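Local coordinates for protein Phosphoglucosamine/phosphogalactosamine mutase (PDB 2F7L) that interconverts the 6-phosphates and 1-phosphates of glucosamine and galactosamine, a magnesium-dependent step on the way to UDP-N-acetylglucosamine and UDP-N-acetylgalactosamine, at residues 23-28 with 56-61; 32-36 with 132-136; 167-173 with 350-355. One frame throughout, in Å; residues are numbered along the deposited sequence.

Contact 1. Residues 23-28 with 56-61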
loop_
_atom_site.group_PDB
_atom_site.type_symbol
_atom_site.label_atom_id
_atom_site.label_comp_id
_atom_site.label_asym_id
_atom_site.label_seq_id
_atom_site.Cartn_x
_atom_site.Cartn_y
_atom_site.Cartn_z
ATOM N N VAL A 23 -23.222 3.172 3.743
ATOM C CA VAL A 23 -22.261 4.238 3.942
ATOM C C VAL A 23 -22.888 5.322 4.813
ATOM O O VAL A 23 -22.224 5.950 5.629
ATOM C CB VAL A 23 -21.810 4.827 2.584
ATOM C CG1 VAL A 23 -20.956 6.097 2.803
ATOM C CG2 VAL A 23 -21.030 3.769 1.796
ATOM N N LEU A 24 -24.175 5.551 4.661
ATOM C CA LEU A 24 -24.781 6.562 5.498
ATOM C C LEU A 24 -24.656 6.169 6.984
ATOM O O LEU A 24 -24.325 7.015 7.832
ATOM C CB LEU A 24 -26.256 6.779 5.129
ATOM C CG LEU A 24 -26.991 7.718 6.100
ATOM C CD1 LEU A 24 -26.302 9.078 6.131
ATOM C CD2 LEU A 24 -28.438 7.843 5.699
ATOM N N LYS A 25 -24.910 4.897 7.296
ATOM C CA LYS A 25 -24.828 4.428 8.680
ATOM C C LYS A 25 -23.386 4.411 9.184
ATOM O O LYS A 25 -23.094 4.854 10.313
ATOM C CB LYS A 25 -25.440 3.029 8.791
ATOM C CG LYS A 25 -25.890 2.615 10.189
ATOM C CD LYS A 25 -26.970 1.567 10.051
ATOM C CE LYS A 25 -26.705 0.373 10.939
ATOM N NZ LYS A 25 -27.800 -0.639 10.889
ATOM N N LEU A 26 -22.501 3.899 8.331
ATOM C CA LEU A 26 -21.084 3.817 8.632
ATOM C C LEU A 26 -20.519 5.216 8.943
ATOM O O LEU A 26 -19.571 5.343 9.708
ATOM C CB LEU A 26 -20.365 3.183 7.438
ATOM C CG LEU A 26 -18.969 2.557 7.582
ATOM C CD1 LEU A 26 -17.960 3.414 6.868
ATOM C CD2 LEU A 26 -18.592 2.383 9.052
ATOM N N SER A 27 -21.136 6.253 8.368
ATOM C CA SER A 27 -20.748 7.656 8.546
ATOM C C SER A 27 -21.173 8.287 9.863
ATOM O O SER A 27 -20.515 9.204 10.347
ATOM C CB SER A 27 -21.337 8.506 7.429
ATOM O OG SER A 27 -20.719 8.189 6.203
ATOM N N LYS A 28 -22.308 7.840 10.403
ATOM C CA LYS A 28 -22.801 8.350 11.676
ATOM C C LYS A 28 -21.893 7.715 12.731
ATOM O O LYS A 28 -21.572 8.321 13.761
ATOM C CB LYS A 28 -24.233 7.880 11.956
ATOM C CG LYS A 28 -25.199 7.874 10.799
ATOM C CD LYS A 28 -26.036 9.119 10.763
ATOM C CE LYS A 28 -27.487 8.778 10.516
ATOM N NZ LYS A 28 -28.171 8.239 11.714
ATOM N N ILE A 56 -22.945 11.274 0.546
ATOM C CA ILE A 56 -23.550 10.491 1.612
ATOM C C ILE A 56 -22.740 10.624 2.904
ATOM O O ILE A 56 -23.308 10.843 3.975
ATOM C CB ILE A 56 -23.674 8.974 1.224
ATOM C CG1 ILE A 56 -24.524 8.800 -0.052
ATOM C CG2 ILE A 56 -24.304 8.197 2.380
ATOM C CD1 ILE A 56 -25.998 9.198 0.087
ATOM N N VAL A 57 -21.419 10.501 2.790
ATOM C CA VAL A 57 -20.534 10.611 3.934
ATOM C C VAL A 57 -20.681 11.978 4.609
ATOM O O VAL A 57 -20.859 12.058 5.833
ATOM C CB VAL A 57 -19.024 10.362 3.513
ATOM C CG1 VAL A 57 -18.060 10.860 4.615
ATOM C CG2 VAL A 57 -18.781 8.858 3.242
ATOM N N GLU A 58 -20.604 13.044 3.812
ATOM C CA GLU A 58 -20.732 14.412 4.315
ATOM C C GLU A 58 -22.073 14.618 5.006
ATOM O O GLU A 58 -22.149 15.222 6.100
ATOM C CB GLU A 58 -20.557 15.406 3.172
ATOM C CG GLU A 58 -19.133 15.401 2.677
ATOM C CD GLU A 58 -18.879 16.261 1.451
ATOM O OE1 GLU A 58 -17.687 16.328 1.086
ATOM O OE2 GLU A 58 -19.827 16.846 0.860
ATOM N N GLY A 59 -23.126 14.116 4.371
ATOM C CA GLY A 59 -24.441 14.212 4.969
ATOM C C GLY A 59 -24.421 13.445 6.284
ATOM O O GLY A 59 -24.927 13.923 7.292
ATOM N N GLY A 60 -23.809 12.264 6.283
ATOM C CA GLY A 60 -23.731 11.464 7.495
ATOM C C GLY A 60 -22.957 12.105 8.637
ATOM O O GLY A 60 -23.389 12.062 9.801
ATOM N N LEU A 61 -21.815 12.707 8.322
ATOM C CA LEU A 61 -21.003 13.345 9.351
ATOM C C LEU A 61 -21.675 14.612 9.947
ATOM O O LEU A 61 -21.501 14.934 11.131
ATOM C CB LEU A 61 -19.628 13.666 8.765
ATOM C CG LEU A 61 -18.794 12.450 8.319
ATOM C CD1 LEU A 61 -17.634 12.874 7.393
ATOM C CD2 LEU A 61 -18.283 11.711 9.570
#

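Contact 2. Residues 32-36 with 132-136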
loop_
_atom_site.group_PDB
_atom_site.type_symbol
_atom_site.label_atom_id
_atom_site.label_comp_id
_atom_site.label_asym_id
_atom_site.label_seq_id
_atom_site.Cartn_x
_atom_site.Cartn_y
_atom_site.Cartn_z
ATOM N N THR A 32 -19.609 9.669 15.054
ATOM C CA THR A 32 -19.824 9.564 16.471
ATOM C C THR A 32 -18.494 9.200 17.130
ATOM O O THR A 32 -18.181 9.670 18.222
ATOM C CB THR A 32 -20.874 8.504 16.787
ATOM O OG1 THR A 32 -22.149 8.936 16.293
ATOM C CG2 THR A 32 -20.948 8.277 18.267
ATOM N N PHE A 33 -17.710 8.373 16.450
ATOM C CA PHE A 33 -16.411 7.935 16.938
ATOM C C PHE A 33 -15.400 9.077 17.128
ATOM O O PHE A 33 -14.629 9.095 18.085
ATOM C CB PHE A 33 -15.844 6.925 15.959
ATOM C CG PHE A 33 -14.396 6.638 16.161
ATOM C CD1 PHE A 33 -13.977 5.806 17.194
ATOM C CD2 PHE A 33 -13.439 7.180 15.295
ATOM C CE1 PHE A 33 -12.631 5.507 17.365
ATOM C CE2 PHE A 33 -12.076 6.886 15.460
ATOM C CZ PHE A 33 -11.676 6.049 16.497
ATOM N N PHE A 34 -15.391 10.018 16.189
ATOM C CA PHE A 34 -14.478 11.157 16.260
ATOM C C PHE A 34 -15.004 12.218 17.230
ATOM O O PHE A 34 -14.233 13.007 17.758
ATOM C CB PHE A 34 -14.288 11.792 14.874
ATOM C CG PHE A 34 -13.327 11.064 13.980
ATOM C CD1 PHE A 34 -11.984 10.971 14.309
ATOM C CD2 PHE A 34 -13.760 10.528 12.758
ATOM C CE1 PHE A 34 -11.065 10.363 13.439
ATOM C CE2 PHE A 34 -12.854 9.910 11.870
ATOM C CZ PHE A 34 -11.495 9.831 12.215
ATOM N N GLY A 35 -16.309 12.255 17.450
ATOM C CA GLY A 35 -16.852 13.234 18.368
ATOM C C GLY A 35 -17.398 14.494 17.729
ATOM O O GLY A 35 -17.098 14.808 16.570
ATOM N N LYS A 36 -18.214 15.222 18.484
ATOM C CA LYS A 36 -18.819 16.460 17.992
ATOM C C LYS A 36 -17.752 17.530 17.839
ATOM O O LYS A 36 -16.824 17.586 18.636
ATOM C CB LYS A 36 -19.896 16.949 18.962
ATOM C CG LYS A 36 -21.039 15.986 19.168
ATOM C CD LYS A 36 -21.947 16.477 20.278
ATOM C CE LYS A 36 -23.170 15.582 20.443
ATOM N NZ LYS A 36 -24.283 16.274 21.183
ATOM N N ARG A 132 -25.502 3.675 18.370
ATOM C CA ARG A 132 -25.366 4.746 19.374
ATOM C C ARG A 132 -24.707 5.926 18.642
ATOM O O ARG A 132 -23.491 6.016 18.562
ATOM C CB ARG A 132 -24.467 4.323 20.545
ATOM C CG ARG A 132 -24.955 3.144 21.340
ATOM C CD ARG A 132 -24.207 3.025 22.672
ATOM N NE ARG A 132 -22.746 3.032 22.527
ATOM C CZ ARG A 132 -22.006 2.049 22.010
ATOM N NH1 ARG A 132 -22.553 0.930 21.569
ATOM N NH2 ARG A 132 -20.699 2.200 21.923
ATOM N N PHE A 133 -25.512 6.831 18.108
ATOM C CA PHE A 133 -24.969 7.943 17.356
ATOM C C PHE A 133 -25.118 9.327 17.969
ATOM O O PHE A 133 -26.195 9.706 18.390
ATOM C CB PHE A 133 -25.611 7.965 15.972
ATOM C CG PHE A 133 -25.443 6.698 15.202
ATOM C CD1 PHE A 133 -24.217 6.030 15.186
ATOM C CD2 PHE A 133 -26.491 6.203 14.430
ATOM C CE1 PHE A 133 -24.038 4.893 14.408
ATOM C CE2 PHE A 133 -26.329 5.071 13.653
ATOM C CZ PHE A 133 -25.099 4.412 13.637
ATOM N N ASN A 134 -24.045 10.104 17.996
ATOM C CA ASN A 134 -24.174 11.450 18.524
ATOM C C ASN A 134 -25.018 12.285 17.591
ATOM O O ASN A 134 -24.532 13.274 17.048
ATOM C CB ASN A 134 -22.819 12.124 18.671
ATOM C CG ASN A 134 -22.000 11.500 19.746
ATOM O OD1 ASN A 134 -22.554 10.936 20.696
ATOM N ND2 ASN A 134 -20.673 11.600 19.632
ATOM N N THR A 135 -26.269 11.886 17.383
ATOM C CA THR A 135 -27.160 12.652 16.520
ATOM C C THR A 135 -27.393 13.946 17.272
ATOM O O THR A 135 -27.672 13.937 18.470
ATOM C CB THR A 135 -28.485 11.911 16.282
ATOM O OG1 THR A 135 -28.234 10.736 15.510
ATOM C CG2 THR A 135 -29.449 12.763 15.505
ATOM N N ILE A 136 -27.256 15.062 16.573
ATOM C CA ILE A 136 -27.404 16.353 17.218
ATOM C C ILE A 136 -28.749 17.033 16.989
ATOM O O ILE A 136 -29.483 16.702 16.046
ATOM C CB ILE A 136 -26.271 17.304 16.760
ATOM C CG1 ILE A 136 -26.407 17.586 15.252
ATOM C CG2 ILE A 136 -24.914 16.663 17.056
ATOM C CD1 ILE A 136 -25.671 18.812 14.766
#

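Contact 3. Residues 167-173 with 350-355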
loop_
_atom_site.group_PDB
_atom_site.type_symbol
_atom_site.label_atom_id
_atom_site.label_comp_id
_atom_site.label_asym_id
_atom_site.label_seq_id
_atom_site.Cartn_x
_atom_site.Cartn_y
_atom_site.Cartn_z
ATOM N N LYS A 167 20.136 18.205 -7.795
ATOM C CA LYS A 167 20.921 17.053 -8.226
ATOM C C LYS A 167 20.146 16.215 -9.247
ATOM O O LYS A 167 20.659 15.897 -10.325
ATOM C CB LYS A 167 21.308 16.202 -7.008
ATOM C CG LYS A 167 21.896 14.815 -7.301
ATOM C CD LYS A 167 23.207 14.846 -8.067
ATOM C CE LYS A 167 23.763 13.424 -8.288
ATOM N NZ LYS A 167 24.664 13.270 -9.498
ATOM N N ILE A 168 18.901 15.884 -8.919
ATOM C CA ILE A 168 18.059 15.076 -9.790
ATOM C C ILE A 168 17.650 15.850 -11.030
ATOM O O ILE A 168 17.589 15.299 -12.129
ATOM C CB ILE A 168 16.778 14.629 -9.053
ATOM C CG1 ILE A 168 17.156 13.825 -7.811
ATOM C CG2 ILE A 168 15.894 13.803 -9.974
ATOM C CD1 ILE A 168 16.003 13.622 -6.842
ATOM N N LYS A 169 17.361 17.132 -10.850
ATOM C CA LYS A 169 16.929 17.959 -11.962
ATOM C C LYS A 169 18.009 17.957 -13.028
ATOM O O LYS A 169 17.726 18.008 -14.227
ATOM C CB LYS A 169 16.647 19.392 -11.488
ATOM C CG LYS A 169 15.658 20.130 -12.378
ATOM C CD LYS A 169 15.529 21.603 -12.029
ATOM C CE LYS A 169 15.119 21.808 -10.589
ATOM N NZ LYS A 169 15.160 23.253 -10.201
ATOM N N LYS A 170 19.251 17.872 -12.571
ATOM C CA LYS A 170 20.415 17.876 -13.448
ATOM C C LYS A 170 20.456 16.676 -14.386
ATOM O O LYS A 170 20.806 16.812 -15.555
ATOM C CB LYS A 170 21.692 17.930 -12.593
ATOM C CG LYS A 170 23.013 17.738 -13.332
ATOM C CD LYS A 170 24.199 17.925 -12.360
ATOM C CE LYS A 170 25.568 17.613 -13.005
ATOM N NZ LYS A 170 25.869 18.441 -14.228
ATOM N N LYS A 171 20.095 15.505 -13.867
ATOM C CA LYS A 171 20.108 14.274 -14.646
ATOM C C LYS A 171 19.068 14.271 -15.758
ATOM O O LYS A 171 19.091 13.415 -16.639
ATOM C CB LYS A 171 19.859 13.087 -13.722
ATOM C CG LYS A 171 20.916 12.899 -12.654
ATOM C CD LYS A 171 22.194 12.291 -13.208
ATOM C CE LYS A 171 23.263 12.206 -12.136
ATOM N NZ LYS A 171 24.434 11.405 -12.588
ATOM N N ASN A 172 18.167 15.246 -15.721
ATOM C CA ASN A 172 17.079 15.346 -16.689
ATOM C C ASN A 172 16.616 13.943 -17.108
ATOM O O ASN A 172 16.856 13.505 -18.224
ATOM C CB ASN A 172 17.520 16.095 -17.938
ATOM C CG ASN A 172 16.386 16.266 -18.926
ATOM O OD1 ASN A 172 15.218 16.368 -18.522
ATOM N ND2 ASN A 172 16.713 16.313 -20.220
ATOM N N TYR A 173 15.955 13.247 -16.205
ATOM C CA TYR A 173 15.536 11.882 -16.485
ATOM C C TYR A 173 14.353 11.813 -17.443
ATOM O O TYR A 173 13.565 12.748 -17.551
ATOM C CB TYR A 173 15.161 11.188 -15.181
ATOM C CG TYR A 173 16.344 10.710 -14.377
ATOM C CD1 TYR A 173 17.318 9.899 -14.947
ATOM C CD2 TYR A 173 16.471 11.041 -13.033
ATOM C CE1 TYR A 173 18.392 9.426 -14.192
ATOM C CE2 TYR A 173 17.544 10.573 -12.267
ATOM C CZ TYR A 173 18.501 9.769 -12.854
ATOM O OH TYR A 173 19.553 9.302 -12.104
ATOM N N LEU A 350 14.312 8.260 -7.875
ATOM C CA LEU A 350 15.055 9.158 -8.757
ATOM C C LEU A 350 16.269 9.743 -8.024
ATOM O O LEU A 350 17.224 10.178 -8.667
ATOM C CB LEU A 350 14.161 10.299 -9.265
ATOM C CG LEU A 350 13.071 9.952 -10.281
ATOM C CD1 LEU A 350 12.460 11.226 -10.815
ATOM C CD2 LEU A 350 13.649 9.148 -11.428
ATOM N N GLU A 351 16.235 9.770 -6.693
ATOM C CA GLU A 351 17.374 10.294 -5.962
ATOM C C GLU A 351 18.432 9.196 -5.987
ATOM O O GLU A 351 19.492 9.364 -6.583
ATOM C CB GLU A 351 17.014 10.664 -4.515
ATOM C CG GLU A 351 17.630 12.000 -4.084
ATOM C CD GLU A 351 17.656 12.231 -2.565
ATOM O OE1 GLU A 351 17.925 13.384 -2.143
ATOM O OE2 GLU A 351 17.422 11.273 -1.790
ATOM N N LEU A 352 18.122 8.066 -5.361
ATOM C CA LEU A 352 18.999 6.896 -5.310
ATOM C C LEU A 352 19.638 6.627 -6.686
ATOM O O LEU A 352 20.839 6.397 -6.805
ATOM C CB LEU A 352 18.166 5.693 -4.850
ATOM C CG LEU A 352 18.756 4.316 -4.532
ATOM C CD1 LEU A 352 18.401 3.332 -5.642
ATOM C CD2 LEU A 352 20.267 4.443 -4.313
ATOM N N LEU A 353 18.818 6.684 -7.723
ATOM C CA LEU A 353 19.268 6.466 -9.087
ATOM C C LEU A 353 20.210 7.579 -9.543
ATOM O O LEU A 353 21.175 7.338 -10.265
ATOM C CB LEU A 353 18.050 6.415 -10.010
ATOM C CG LEU A 353 18.106 5.489 -11.223
ATOM C CD1 LEU A 353 19.144 6.021 -12.182
ATOM C CD2 LEU A 353 18.438 4.057 -10.793
ATOM N N ALA A 354 19.922 8.804 -9.119
ATOM C CA ALA A 354 20.727 9.962 -9.496
ATOM C C ALA A 354 22.109 9.948 -8.878
ATOM O O ALA A 354 23.096 10.290 -9.522
ATOM C CB ALA A 354 20.013 11.229 -9.089
ATOM N N ASN A 355 22.166 9.552 -7.616
ATOM C CA ASN A 355 23.410 9.516 -6.876
ATOM C C ASN A 355 24.286 8.302 -7.203
ATOM O O ASN A 355 25.471 8.295 -6.894
ATOM C CB ASN A 355 23.105 9.558 -5.377
ATOM C CG ASN A 355 24.299 10.007 -4.553
ATOM O OD1 ASN A 355 24.301 9.903 -3.328
ATOM N ND2 ASN A 355 25.331 10.518 -5.230
#

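Contact 1. Residues 23-28 with 56-61
Ser-27 is a small knob pressed into the hole formed by Ile-56, Val-57, Gly-60 and Leu-61. Its CB lies 3.8 Å from Gly-60 CA and also touches the carbonyl oxygen of Val-57. One bond further, OG rests against Val-57, 3.6 Å from CG2. With OG anti to its own carbonyl carbon (chi1 -69°), the hydroxyl turns back along its helix and donates to Val-23 O at 2.8 Å. The same oxygen takes the backbone N of Ser-27 from the opposite face of its plane, the hydroxyl being tilted 32° out of that plane. The buried hydroxyl thus finds its partner within its own helix, and what crosses to residues 56-61 is packing without a hydrogen bond. A CB on Gly-60 would fall 2.4 Å from Ser-27 CB, so the lack of a side chain there is consistent with the close approach of the segment axes, 7.8 Å at a crossing angle of -39°. One turn earlier, Val-23 CG1 meets Val-57 CG2 at 3.5 Å. Ile-56 sends its CG2 branch over the backbone of Leu-24 and to Leu-24 CB, 3.7 Å away, while Leu-24 CD1 reaches Gly-60 CA. At the far end, Leu-61 CD2 lies against the carbonyl oxygen of Ser-27. Val-23, Leu-26 and Val-57 all rest on Ile-106 of strand 103-109. This is the packing of neighbouring helices on one face of a central sheet, as in the alpha/beta/alpha domain I of phosphohexose mutases, where helix 50-63 is the crossover between parallel strands 39-44 and 67-73.

Contact 2. Residues 32-36 with 132-136
The flat amide of Asn-134 has the methyl of Thr-32 over one face: CG2 stands above the group, 3.6 Å from ND2 and 3.7 Å from CG of Asn-134. The Phe-133 ring meets the same threonine obliquely, its CD1 lying 3.7 Å from Thr-32 OG1; Lys-25, Lys-28 and Ala-29 of helix 20-34 also touch this ring. The two branches of Thr-32 divide the work. With OG1 beside its backbone N (chi1 -67°), CG2 is left anti to that N, and the methyl is set against the amide and against Arg-132 O, while OG1 receives the backbone N-H of Asn-134 at 2.8 Å, bent to 149° at the hydrogen. OG1 is also hydrogen-bonded to Lys-28 O one turn back. A valine here would probably leave both Asn-134 N and Lys-28 O without this mate and cut the loop's polar tie to the helix. Beyond the helix end, Gly-35 takes a positive phi and the chain leads to Lys-36, whose extended side chain passes Asn-134 and brings CE to 3.9 Å from Asn-134 CB and 4.0 Å from Ile-136 CG2. The contact lies at the surface, where the C-terminal end of helix 20-34 meets the loop following helix 118-130. Phe-33 packs on that second helix, Arg-132 is salt-bridged to its Asp-126, and Ile-136 is bonded through its backbone to Ser-63 at the end of helix 50-63.

Contact 3. Residues 167-173 with 350-355
The side chains of Tyr-173 and Leu-350 run antiparallel past one another, with ring atom CD2 of Tyr-173 3.8 Å from CD2 of Leu-350. The ring presents its edge to the helix, near Leu-350 O and Ala-354 CA, and Lys-171 CB covers part of one face. Its hydroxyl, Tyr-173 OH, ends 3.1 Å from Leu-353 O, where Leu-353 CD1 approaches the ring obliquely. Ile-168 lies nearly perpendicular to the side chains of Leu-350 and Glu-351: CG2 faces Leu-350 CB, while CD1, extended away from the backbone (chi2 166°), reaches Glu-351 CG at 3.6 Å. Ala-354 takes up the small space between Ile-168, Lys-171 and Tyr-173. At its carbonyl, the bent chains of Lys-167 and Lys-171 converge; Lys-167 NZ makes a weak hydrogen bond to Ala-354 O at 3.4 Å, and Lys-171 lays CE against the same oxygen. The segment axes lie 9.3 Å apart and cross at 72°. The carboxylate of Glu-351 turns away to Lys-273, Trp-269 and the backbone N of Asp-164. Helix 165-171, which leads into strand 174-178 of domain II, is thereby packed against helix 342-356 of domain III, itself flanked by helices 259-272 and 360-365.

Overall arrangement
From the N terminus, helix 20-34 supplies the first half of two contacts in succession. Contact 1 closes a short loop through strand 39-44 when helix 50-63 returns to residues 23-28. Contact 2 opens at 32-36, inside that loop, and closes only at 132-136, so the two cross along the chain. They also touch in space, and together they join helices 20-34 and 50-63 to the chain leaving helix 118-130, all within domain I. Contact 3 opens after both have closed, spans 176 residues and ties domain II to domain III. Its centre is about 45 Å from that of contact 1, on the opposite side of the chain's centre.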